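Local coordinates for neurogenic locus protein delta (Drosophila melanogaster, PDB 7ALK) that acts as a ligand for the Notch receptor and is required for the correct separation of neural and epidermal cell lineages, represented here by its C2-like, DSL and first EGF-like domains, at residues Glu5-Tyr10 with Phe88-Gln93; Gln128-Gln133 with Thr152-Asp157; Gln134-Ser139 with Tyr156-Thr161. All blocks are in the same frame, centred on the assembly; numbering follows the deposited sequence.

Contact 1: residues Glu5-Tyr10 with Phe88-Gln93; sequences ELRLKY and FTNPIQ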
loop_
_atom_site.group_PDB
_atom_site.type_symbol
_atom_site.label_atom_id
_atom_site.label_comp_id
_atom_site.label_asym_id
_atom_site.label_seq_id
_atom_site.Cartn_x
_atom_site.Cartn_y
_atom_site.Cartn_z
ATOM N N GLU A 5 -2.210 0.395 -1.356
ATOM C CA GLU A 5 -1.726 1.764 -1.468
ATOM C C GLU A 5 -2.119 2.344 -2.818
ATOM O O GLU A 5 -1.836 1.745 -3.862
ATOM C CB GLU A 5 -0.206 1.830 -1.299
ATOM C CG GLU A 5 0.282 1.549 0.111
ATOM C CD GLU A 5 1.789 1.394 0.184
ATOM O OE1 GLU A 5 2.396 0.971 -0.822
ATOM O OE2 GLU A 5 2.367 1.701 1.248
ATOM N N LEU A 6 -2.767 3.507 -2.795
ATOM C CA LEU A 6 -3.086 4.263 -3.999
ATOM C C LEU A 6 -2.371 5.604 -3.917
ATOM O O LEU A 6 -2.671 6.417 -3.036
ATOM C CB LEU A 6 -4.595 4.462 -4.151
ATOM C CG LEU A 6 -5.028 5.482 -5.210
ATOM C CD1 LEU A 6 -4.523 5.083 -6.587
ATOM C CD2 LEU A 6 -6.536 5.642 -5.224
ATOM N N ARG A 7 -1.429 5.830 -4.830
ATOM C CA ARG A 7 -0.612 7.040 -4.838
ATOM C C ARG A 7 -1.030 7.912 -6.015
ATOM O O ARG A 7 -0.755 7.577 -7.171
ATOM C CB ARG A 7 0.874 6.698 -4.914
ATOM C CG ARG A 7 1.774 7.914 -5.064
ATOM C CD ARG A 7 3.244 7.529 -5.010
ATOM N NE ARG A 7 3.615 6.632 -6.096
ATOM C CZ ARG A 7 4.792 6.030 -6.198
ATOM N NH1 ARG A 7 5.739 6.206 -5.291
ATOM N NH2 ARG A 7 5.025 5.230 -7.235
ATOM N N LEU A 8 -1.692 9.026 -5.719
ATOM C CA LEU A 8 -2.034 9.989 -6.753
ATOM C C LEU A 8 -0.793 10.766 -7.168
ATOM O O LEU A 8 0.025 11.156 -6.330
ATOM C CB LEU A 8 -3.113 10.945 -6.250
ATOM C CG LEU A 8 -4.272 10.315 -5.477
ATOM C CD1 LEU A 8 -5.056 11.382 -4.731
ATOM C CD2 LEU A 8 -5.181 9.536 -6.414
ATOM N N LYS A 9 -0.649 10.993 -8.473
ATOM C CA LYS A 9 0.515 11.687 -9.008
ATOM C C LYS A 9 0.160 13.049 -9.594
ATOM O O LYS A 9 0.633 14.074 -9.095
ATOM C CB LYS A 9 1.218 10.815 -10.059
ATOM C CG LYS A 9 1.717 9.485 -9.514
ATOM C CD LYS A 9 2.772 8.867 -10.420
ATOM C CE LYS A 9 2.214 8.567 -11.800
ATOM N NZ LYS A 9 3.245 7.980 -12.701
ATOM N N TYR A 10 -0.664 13.095 -10.639
ATOM C CA TYR A 10 -0.970 14.353 -11.307
ATOM C C TYR A 10 -2.433 14.393 -11.716
ATOM O O TYR A 10 -2.936 13.448 -12.329
ATOM C CB TYR A 10 -0.080 14.552 -12.540
ATOM C CG TYR A 10 -0.034 15.977 -13.040
ATOM C CD1 TYR A 10 0.889 16.882 -12.531
ATOM C CD2 TYR A 10 -0.908 16.417 -14.026
ATOM C CE1 TYR A 10 0.939 18.186 -12.987
ATOM C CE2 TYR A 10 -0.864 17.719 -14.489
ATOM C CZ TYR A 10 0.060 18.599 -13.966
ATOM O OH TYR A 10 0.109 19.896 -14.421
ATOM N N PHE A 88 -2.652 15.380 4.950
ATOM C CA PHE A 88 -2.977 14.305 4.024
ATOM C C PHE A 88 -1.735 13.473 3.733
ATOM O O PHE A 88 -0.642 14.015 3.545
ATOM C CB PHE A 88 -3.554 14.865 2.721
ATOM C CG PHE A 88 -3.529 13.892 1.579
ATOM C CD1 PHE A 88 -4.409 12.823 1.545
ATOM C CD2 PHE A 88 -2.631 14.049 0.535
ATOM C CE1 PHE A 88 -4.391 11.928 0.495
ATOM C CE2 PHE A 88 -2.609 13.156 -0.518
ATOM C CZ PHE A 88 -3.490 12.095 -0.538
ATOM N N THR A 89 -1.912 12.156 3.690
ATOM C CA THR A 89 -0.824 11.216 3.449
ATOM C C THR A 89 -0.934 10.646 2.041
ATOM O O THR A 89 -2.000 10.166 1.642
ATOM C CB THR A 89 -0.837 10.082 4.477
ATOM O OG1 THR A 89 -0.780 10.631 5.799
ATOM C CG2 THR A 89 0.352 9.154 4.266
ATOM N N ASN A 90 0.169 10.701 1.299
ATOM C CA ASN A 90 0.251 10.144 -0.048
ATOM C C ASN A 90 1.471 9.235 -0.071
ATOM O O ASN A 90 2.588 9.699 0.232
ATOM C CB ASN A 90 0.364 11.255 -1.096
ATOM C CG ASN A 90 0.021 10.782 -2.496
ATOM O OD1 ASN A 90 -0.477 9.675 -2.689
ATOM N ND2 ASN A 90 0.285 11.629 -3.484
ATOM N N PRO A 91 1.328 7.943 -0.416
ATOM C CA PRO A 91 0.121 7.230 -0.856
ATOM C C PRO A 91 -0.933 7.019 0.229
ATOM O O PRO A 91 -0.623 7.049 1.421
ATOM C CB PRO A 91 0.667 5.872 -1.325
ATOM C CG PRO A 91 2.134 6.079 -1.520
ATOM C CD PRO A 91 2.519 7.081 -0.488
ATOM N N ILE A 92 -2.174 6.807 -0.199
ATOM C CA ILE A 92 -3.278 6.500 0.702
ATOM C C ILE A 92 -3.300 4.995 0.933
ATOM O O ILE A 92 -3.226 4.212 -0.020
ATOM C CB ILE A 92 -4.613 6.990 0.119
ATOM C CG1 ILE A 92 -4.491 8.444 -0.340
ATOM C CG2 ILE A 92 -5.728 6.847 1.141
ATOM C CD1 ILE A 92 -5.741 8.984 -0.996
ATOM N N GLN A 93 -3.406 4.586 2.195
ATOM C CA GLN A 93 -3.294 3.184 2.577
ATOM C C GLN A 93 -4.617 2.670 3.124
ATOM O O GLN A 93 -5.184 3.259 4.051
ATOM C CB GLN A 93 -2.192 2.988 3.618
ATOM C CG GLN A 93 -0.793 3.270 3.106
ATOM C CD GLN A 93 0.281 2.794 4.061
ATOM O OE1 GLN A 93 -0.017 2.248 5.124
ATOM N NE2 GLN A 93 1.540 2.997 3.687
#
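Pro91 lays its ring alongside the first carbons of Arg7, the two side chains pointing the same way, with CG of Pro91 3.7 Å from CB of Arg7. Arg7 keeps its chain extended past the proline (chi1 174°), then bends at chi3, and its NH2 forms a salt bridge with Asp157; Trp142 adds a cation-pi contact. On this same face Glu5 and Gln93 lie side by side, CG of Glu5 3.6 Å from CG of Gln93, and OE1 of Glu5 forms a salt bridge with Arg159 NE. The backbones are antiparallel. Leu6 and Ile92 form a hydrogen-bonded pair, Leu6 N to Ile92 O and Ile92 N to Leu6 O both at 2.9 Å, while Glu5 and Gln93 form the adjoining non-hydrogen-bonded pair. Beyond the cis peptide before Pro91 the pairing passes to a side chain: the amide of Asn90 takes over from the main chain. Its ND2 donates to Leu8 O at 2.9 Å, on a lone pair of the carbonyl and within the amide's own plane, whereas Leu8 N reaches OD1 of Asn90 through a weak bond of 3.3 Å. Together the ND2 bond and the weaker OD1 contact probably set which way round the amide sits. Leu6 and Ile92 turn to the other face, where both meet Val45 of the facing sheet. The arrangement is an antiparallel strand pair, prolonged by an asparagine amide, in one sheet of the C2-like beta sandwich.

Contact 2: residues Gln128-Gln133 with Thr152-Asp157; sequences QRLLVQ and TSLEYD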
loop_
_atom_site.group_PDB
_atom_site.type_symbol
_atom_site.label_atom_id
_atom_site.label_comp_id
_atom_site.label_asym_id
_atom_site.label_seq_id
_atom_site.Cartn_x
_atom_site.Cartn_y
_atom_site.Cartn_z
ATOM N N GLN A 128 -14.561 14.906 -11.877
ATOM C CA GLN A 128 -14.333 13.673 -12.614
ATOM C C GLN A 128 -14.539 12.486 -11.687
ATOM O O GLN A 128 -14.295 12.571 -10.481
ATOM C CB GLN A 128 -12.924 13.629 -13.219
ATOM C CG GLN A 128 -12.681 12.449 -14.148
ATOM C CD GLN A 128 -11.256 12.382 -14.653
ATOM O OE1 GLN A 128 -10.509 13.356 -14.572
ATOM N NE2 GLN A 128 -10.870 11.225 -15.177
ATOM N N ARG A 129 -14.989 11.373 -12.267
ATOM C CA ARG A 129 -15.181 10.122 -11.548
ATOM C C ARG A 129 -14.596 8.983 -12.369
ATOM O O ARG A 129 -14.840 8.897 -13.576
ATOM C CB ARG A 129 -16.664 9.862 -11.271
ATOM C CG ARG A 129 -16.943 8.544 -10.571
ATOM C CD ARG A 129 -18.419 8.203 -10.628
ATOM N NE ARG A 129 -19.241 9.295 -10.124
ATOM C CZ ARG A 129 -19.811 9.310 -8.928
ATOM N NH1 ARG A 129 -19.683 8.294 -8.089
ATOM N NH2 ARG A 129 -20.523 10.371 -8.562
ATOM N N LEU A 130 -13.826 8.113 -11.717
ATOM C CA LEU A 130 -13.231 6.960 -12.375
ATOM C C LEU A 130 -13.462 5.713 -11.535
ATOM O O LEU A 130 -13.478 5.768 -10.301
ATOM C CB LEU A 130 -11.727 7.166 -12.626
ATOM C CG LEU A 130 -10.785 7.350 -11.434
ATOM C CD1 LEU A 130 -10.186 6.026 -10.979
ATOM C CD2 LEU A 130 -9.689 8.340 -11.784
ATOM N N LEU A 131 -13.644 4.585 -12.219
ATOM C CA LEU A 131 -13.861 3.291 -11.586
ATOM C C LEU A 131 -12.798 2.315 -12.068
ATOM O O LEU A 131 -12.582 2.174 -13.277
ATOM C CB LEU A 131 -15.258 2.739 -11.898
ATOM C CG LEU A 131 -16.468 3.225 -11.090
ATOM C CD1 LEU A 131 -16.740 4.711 -11.295
ATOM C CD2 LEU A 131 -17.702 2.401 -11.430
ATOM N N VAL A 132 -12.138 1.643 -11.127
ATOM C CA VAL A 132 -11.111 0.651 -11.427
ATOM C C VAL A 132 -11.482 -0.630 -10.691
ATOM O O VAL A 132 -11.440 -0.675 -9.455
ATOM C CB VAL A 132 -9.707 1.123 -11.026
ATOM C CG1 VAL A 132 -8.663 0.107 -11.461
ATOM C CG2 VAL A 132 -9.412 2.484 -11.631
ATOM N N GLN A 133 -11.835 -1.670 -11.445
ATOM C CA GLN A 133 -12.285 -2.942 -10.876
ATOM C C GLN A 133 -11.589 -4.059 -11.649
ATOM O O GLN A 133 -11.969 -4.361 -12.784
ATOM C CB GLN A 133 -13.804 -3.061 -10.956
ATOM C CG GLN A 133 -14.360 -4.412 -10.548
ATOM C CD GLN A 133 -15.839 -4.358 -10.206
ATOM O OE1 GLN A 133 -16.303 -3.432 -9.540
ATOM N NE2 GLN A 133 -16.589 -5.356 -10.663
ATOM N N THR A 152 -10.430 16.709 -17.979
ATOM C CA THR A 152 -9.537 16.416 -16.871
ATOM C C THR A 152 -8.823 15.087 -17.075
ATOM O O THR A 152 -9.277 14.212 -17.819
ATOM C CB THR A 152 -10.302 16.391 -15.544
ATOM O OG1 THR A 152 -11.403 15.478 -15.642
ATOM C CG2 THR A 152 -10.830 17.771 -15.214
ATOM N N SER A 153 -7.691 14.948 -16.389
ATOM C CA SER A 153 -6.881 13.739 -16.444
ATOM C C SER A 153 -6.261 13.504 -15.076
ATOM O O SER A 153 -5.693 14.430 -14.488
ATOM C CB SER A 153 -5.788 13.852 -17.512
ATOM O OG SER A 153 -4.886 12.763 -17.435
ATOM N N LEU A 154 -6.370 12.276 -14.577
ATOM C CA LEU A 154 -5.833 11.903 -13.273
ATOM C C LEU A 154 -4.893 10.719 -13.443
ATOM O O LEU A 154 -5.286 9.683 -13.991
ATOM C CB LEU A 154 -6.956 11.560 -12.291
ATOM C CG LEU A 154 -6.502 11.057 -10.920
ATOM C CD1 LEU A 154 -5.552 12.051 -10.271
ATOM C CD2 LEU A 154 -7.700 10.805 -10.025
ATOM N N GLU A 155 -3.660 10.872 -12.969
ATOM C CA GLU A 155 -2.645 9.832 -13.042
ATOM C C GLU A 155 -2.350 9.311 -11.641
ATOM O O GLU A 155 -2.243 10.090 -10.689
ATOM C CB GLU A 155 -1.365 10.365 -13.693
ATOM C CG GLU A 155 -0.376 9.291 -14.104
ATOM C CD GLU A 155 0.797 9.849 -14.888
ATOM O OE1 GLU A 155 0.726 11.024 -15.306
ATOM O OE2 GLU A 155 1.788 9.112 -15.083
ATOM N N TYR A 156 -2.216 7.991 -11.518
ATOM C CA TYR A 156 -2.095 7.365 -10.210
ATOM C C TYR A 156 -1.358 6.039 -10.337
ATOM O O TYR A 156 -1.284 5.446 -11.417
ATOM C CB TYR A 156 -3.470 7.133 -9.570
ATOM C CG TYR A 156 -4.406 6.324 -10.442
ATOM C CD1 TYR A 156 -5.134 6.925 -11.461
ATOM C CD2 TYR A 156 -4.547 4.954 -10.257
ATOM C CE1 TYR A 156 -5.983 6.188 -12.264
ATOM C CE2 TYR A 156 -5.394 4.208 -11.055
ATOM C CZ TYR A 156 -6.109 4.831 -12.057
ATOM O OH TYR A 156 -6.952 4.096 -12.856
ATOM N N ASP A 157 -0.815 5.584 -9.210
ATOM C CA ASP A 157 -0.238 4.255 -9.075
ATOM C C ASP A 157 -0.958 3.510 -7.958
ATOM O O ASP A 157 -1.414 4.116 -6.984
ATOM C CB ASP A 157 1.267 4.312 -8.765
ATOM C CG ASP A 157 2.035 5.184 -9.737
ATOM O OD1 ASP A 157 1.546 5.402 -10.864
ATOM O OD2 ASP A 157 3.134 5.651 -9.372
#
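Leu130 and Leu154 meet at the apolar centre, their side chains crossing at about a right angle with CD2 of Leu130 3.6 Å from CD2 of Leu154. Val108 from strand 103-113 packs on both, so the pair sits in a wider hydrophobic layer. Next along the strands, Val132 and Tyr156 slide past each other in opposite directions, CG2 of Val132 lying 4.1 Å from CZ of Tyr156. CD2 of Leu130 also comes to 4.3 Å from CE1 of the tyrosine, and both methyls approach the ring obliquely. CG of Tyr156 stands between its backbone N and carbonyl carbon (chi1 56°), which carries the ring across toward strand 124-135; Leu6 touches it from the tyrosine's own sheet. At this end an N-acetylglucosamine of an attached glycan touches both Val132 and Tyr156. The other end closes with polar atoms. The extended side chain of Gln128 passes Thr152 in the opposite sense, and OG1 of Thr152 donates to OE1 of Gln128, though the bond is modelled implausibly short and its finer geometry is doubtful. Phe11 packs against Gln128, Thr152 and Leu154, an aromatic cover beside this buried polar pair. The axes of segments 128-133 and 153-157 approach to 8.9 Å, with their directions 42° from parallel. That spacing, bridged by side chains while each strand bonds within its own sheet, is face-to-face sheet packing in the core of a C2-like beta sandwich.

Contact 3: residues Gln134-Ser139 with Tyr156-Thr161; sequences QVLEVS and YDFRVT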
loop_
_atom_site.group_PDB
_atom_site.type_symbol
_atom_site.label_atom_id
_atom_site.label_comp_id
_atom_site.label_asym_id
_atom_site.label_seq_id
_atom_site.Cartn_x
_atom_site.Cartn_y
_atom_site.Cartn_z
ATOM N N GLN A 134 -10.577 -4.671 -11.037
ATOM C CA GLN A 134 -9.746 -5.648 -11.734
ATOM C C GLN A 134 -9.116 -6.593 -10.715
ATOM O O GLN A 134 -9.302 -6.452 -9.503
ATOM C CB GLN A 134 -8.681 -4.947 -12.580
ATOM C CG GLN A 134 -7.622 -4.230 -11.760
ATOM C CD GLN A 134 -6.486 -3.695 -12.609
ATOM O OE1 GLN A 134 -5.316 -3.972 -12.346
ATOM N NE2 GLN A 134 -6.827 -2.916 -13.632
ATOM N N VAL A 135 -8.362 -7.565 -11.228
ATOM C CA VAL A 135 -7.698 -8.583 -10.420
ATOM C C VAL A 135 -6.268 -8.128 -10.162
ATOM O O VAL A 135 -5.499 -7.907 -11.106
ATOM C CB VAL A 135 -7.720 -9.953 -11.118
ATOM C CG1 VAL A 135 -7.070 -11.012 -10.242
ATOM C CG2 VAL A 135 -9.144 -10.347 -11.480
ATOM N N LEU A 136 -5.902 -8.001 -8.888
ATOM C CA LEU A 136 -4.596 -7.489 -8.494
ATOM C C LEU A 136 -3.881 -8.502 -7.611
ATOM O O LEU A 136 -4.470 -9.037 -6.665
ATOM C CB LEU A 136 -4.732 -6.147 -7.768
ATOM C CG LEU A 136 -3.434 -5.426 -7.399
ATOM C CD1 LEU A 136 -2.466 -5.430 -8.567
ATOM C CD2 LEU A 136 -3.733 -4.003 -6.969
ATOM N N GLU A 137 -2.616 -8.751 -7.919
ATOM C CA GLU A 137 -1.784 -9.698 -7.194
ATOM C C GLU A 137 -0.830 -8.961 -6.259
ATOM O O GLU A 137 -0.496 -7.792 -6.468
ATOM C CB GLU A 137 -0.991 -10.578 -8.169
ATOM C CG GLU A 137 -0.146 -9.806 -9.186
ATOM C CD GLU A 137 -0.966 -9.205 -10.320
ATOM O OE1 GLU A 137 -2.168 -9.525 -10.424
ATOM O OE2 GLU A 137 -0.407 -8.405 -11.101
ATOM N N VAL A 138 -0.391 -9.666 -5.221
ATOM C CA VAL A 138 0.503 -9.086 -4.224
ATOM C C VAL A 138 1.903 -8.976 -4.819
ATOM O O VAL A 138 2.542 -9.987 -5.126
ATOM C CB VAL A 138 0.512 -9.922 -2.937
ATOM C CG1 VAL A 138 1.675 -9.516 -2.046
ATOM C CG2 VAL A 138 -0.804 -9.757 -2.195
ATOM N N SER A 139 2.379 -7.744 -4.980
ATOM C CA SER A 139 3.697 -7.496 -5.545
ATOM C C SER A 139 4.147 -6.099 -5.148
ATOM O O SER A 139 3.322 -5.205 -4.938
ATOM C CB SER A 139 3.694 -7.642 -7.071
ATOM O OG SER A 139 4.881 -7.114 -7.635
ATOM N N TYR A 156 -2.216 7.991 -11.518
ATOM C CA TYR A 156 -2.095 7.365 -10.210
ATOM C C TYR A 156 -1.358 6.039 -10.337
ATOM O O TYR A 156 -1.284 5.446 -11.417
ATOM C CB TYR A 156 -3.470 7.133 -9.570
ATOM C CG TYR A 156 -4.406 6.324 -10.442
ATOM C CD1 TYR A 156 -5.134 6.925 -11.461
ATOM C CD2 TYR A 156 -4.547 4.954 -10.257
ATOM C CE1 TYR A 156 -5.983 6.188 -12.264
ATOM C CE2 TYR A 156 -5.394 4.208 -11.055
ATOM C CZ TYR A 156 -6.109 4.831 -12.057
ATOM O OH TYR A 156 -6.952 4.096 -12.856
ATOM N N ASP A 157 -0.815 5.584 -9.210
ATOM C CA ASP A 157 -0.238 4.255 -9.075
ATOM C C ASP A 157 -0.958 3.510 -7.958
ATOM O O ASP A 157 -1.414 4.116 -6.984
ATOM C CB ASP A 157 1.267 4.312 -8.765
ATOM C CG ASP A 157 2.035 5.184 -9.737
ATOM O OD1 ASP A 157 1.546 5.402 -10.864
ATOM O OD2 ASP A 157 3.134 5.651 -9.372
ATOM N N PHE A 158 -1.057 2.191 -8.101
ATOM C CA PHE A 158 -1.733 1.376 -7.100
ATOM C C PHE A 158 -1.043 0.024 -6.996
ATOM O O PHE A 158 -0.541 -0.510 -7.989
ATOM C CB PHE A 158 -3.221 1.188 -7.426
ATOM C CG PHE A 158 -3.476 0.510 -8.745
ATOM C CD1 PHE A 158 -3.477 1.235 -9.926
ATOM C CD2 PHE A 158 -3.725 -0.852 -8.801
ATOM C CE1 PHE A 158 -3.715 0.612 -11.138
ATOM C CE2 PHE A 158 -3.964 -1.479 -10.010
ATOM C CZ PHE A 158 -3.959 -0.747 -11.179
ATOM N N ARG A 159 -1.029 -0.525 -5.782
ATOM C CA ARG A 159 -0.430 -1.831 -5.538
ATOM C C ARG A 159 -0.904 -2.351 -4.190
ATOM O O ARG A 159 -1.486 -1.619 -3.386
ATOM C CB ARG A 159 1.099 -1.765 -5.570
ATOM C CG ARG A 159 1.701 -1.102 -4.344
ATOM C CD ARG A 159 3.216 -1.103 -4.399
ATOM N NE ARG A 159 3.798 -0.545 -3.184
ATOM C CZ ARG A 159 5.094 -0.342 -3.001
ATOM N NH1 ARG A 159 5.980 -0.646 -3.935
ATOM N NH2 ARG A 159 5.514 0.174 -1.849
ATOM N N VAL A 160 -0.644 -3.636 -3.955
ATOM C CA VAL A 160 -0.865 -4.280 -2.665
ATOM C C VAL A 160 0.447 -4.913 -2.229
ATOM O O VAL A 160 1.069 -5.653 -3.000
ATOM C CB VAL A 160 -1.978 -5.342 -2.728
ATOM C CG1 VAL A 160 -2.406 -5.741 -1.320
ATOM C CG2 VAL A 160 -3.158 -4.836 -3.522
ATOM N N THR A 161 0.866 -4.622 -1.000
ATOM C CA THR A 161 2.090 -5.172 -0.441
ATOM C C THR A 161 1.820 -5.675 0.968
ATOM O O THR A 161 0.999 -5.115 1.698
ATOM C CB THR A 161 3.222 -4.133 -0.411
ATOM O OG1 THR A 161 2.773 -2.952 0.265
ATOM C CG2 THR A 161 3.658 -3.773 -1.824
#
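Leu136 pushes its CD2 methyl into the notch between Phe158 and Val160, a knob near the end of the C2-like beta sandwich, where the chain leaving strand 124-135 bends in toward strand 153-161. The methyl fits closely on two sides: CD2 of Leu136 is 3.6 Å from CD2 of Phe158, in the plane of the ring at its edge, and equally 3.6 Å from CG2 of Val160. Phe4, from strand 3-12, touches Leu136, Phe158 and Val160 alike, and Trp100 packs on Val160 while its indole NE1 donates to Leu136 O. A chi1 of 60° swings the Phe158 ring toward segment 134-139, and its edge meets Leu136 and Gln134. OE1 of Gln134 lies further round that rim, in the ring plane and 3.7 Å from CE2 of Phe158; the amide is turned 82° to the ring, and OE1 has its polar partner in Lys143 NZ. Replacing Phe158 with an alanine would probably open a gap beside the Leu136 methyl and remove the apolar edge against which the Gln134 amide rests. Past this apolar wedge the fit is shallower. Val138 brushes Val160, CG2 of Val138 being 4.4 Å from CG1 of Val160, and the strand end continues with Thr161, whose CG2 bulges toward the chain at Ser139. Arg159 stretches its CD past Ser139 O on the way to a salt bridge of its NE with Glu5. One backbone bond ties the two segments together here: Ser139 N donates to Val160 O over 3.2 Å, with a C=O...N angle of 174°.

Overall arrangement
All three contacts belong to the C2-like domain. Contact 1 joins neighbouring strands within one sheet, so backbone pairing dominates, with apolar side chains on its inner face and polar and charged side chains, with Pro91, on the other; like contact 3, it is only partly buried. Contacts 2 and 3 both connect strands 124-135 and 153-161, and their segments overlap at Tyr156 and Asp157, yet contact 2 is buried side-chain packing between sheets, whereas contact 3 gains a backbone bond as the chain draws closer. Strand 153-161 also lies beside strand 3-12, and the salt bridges of Arg7 with Asp157 and Glu5 with Arg159 fasten contact 1 to the strand the other two use.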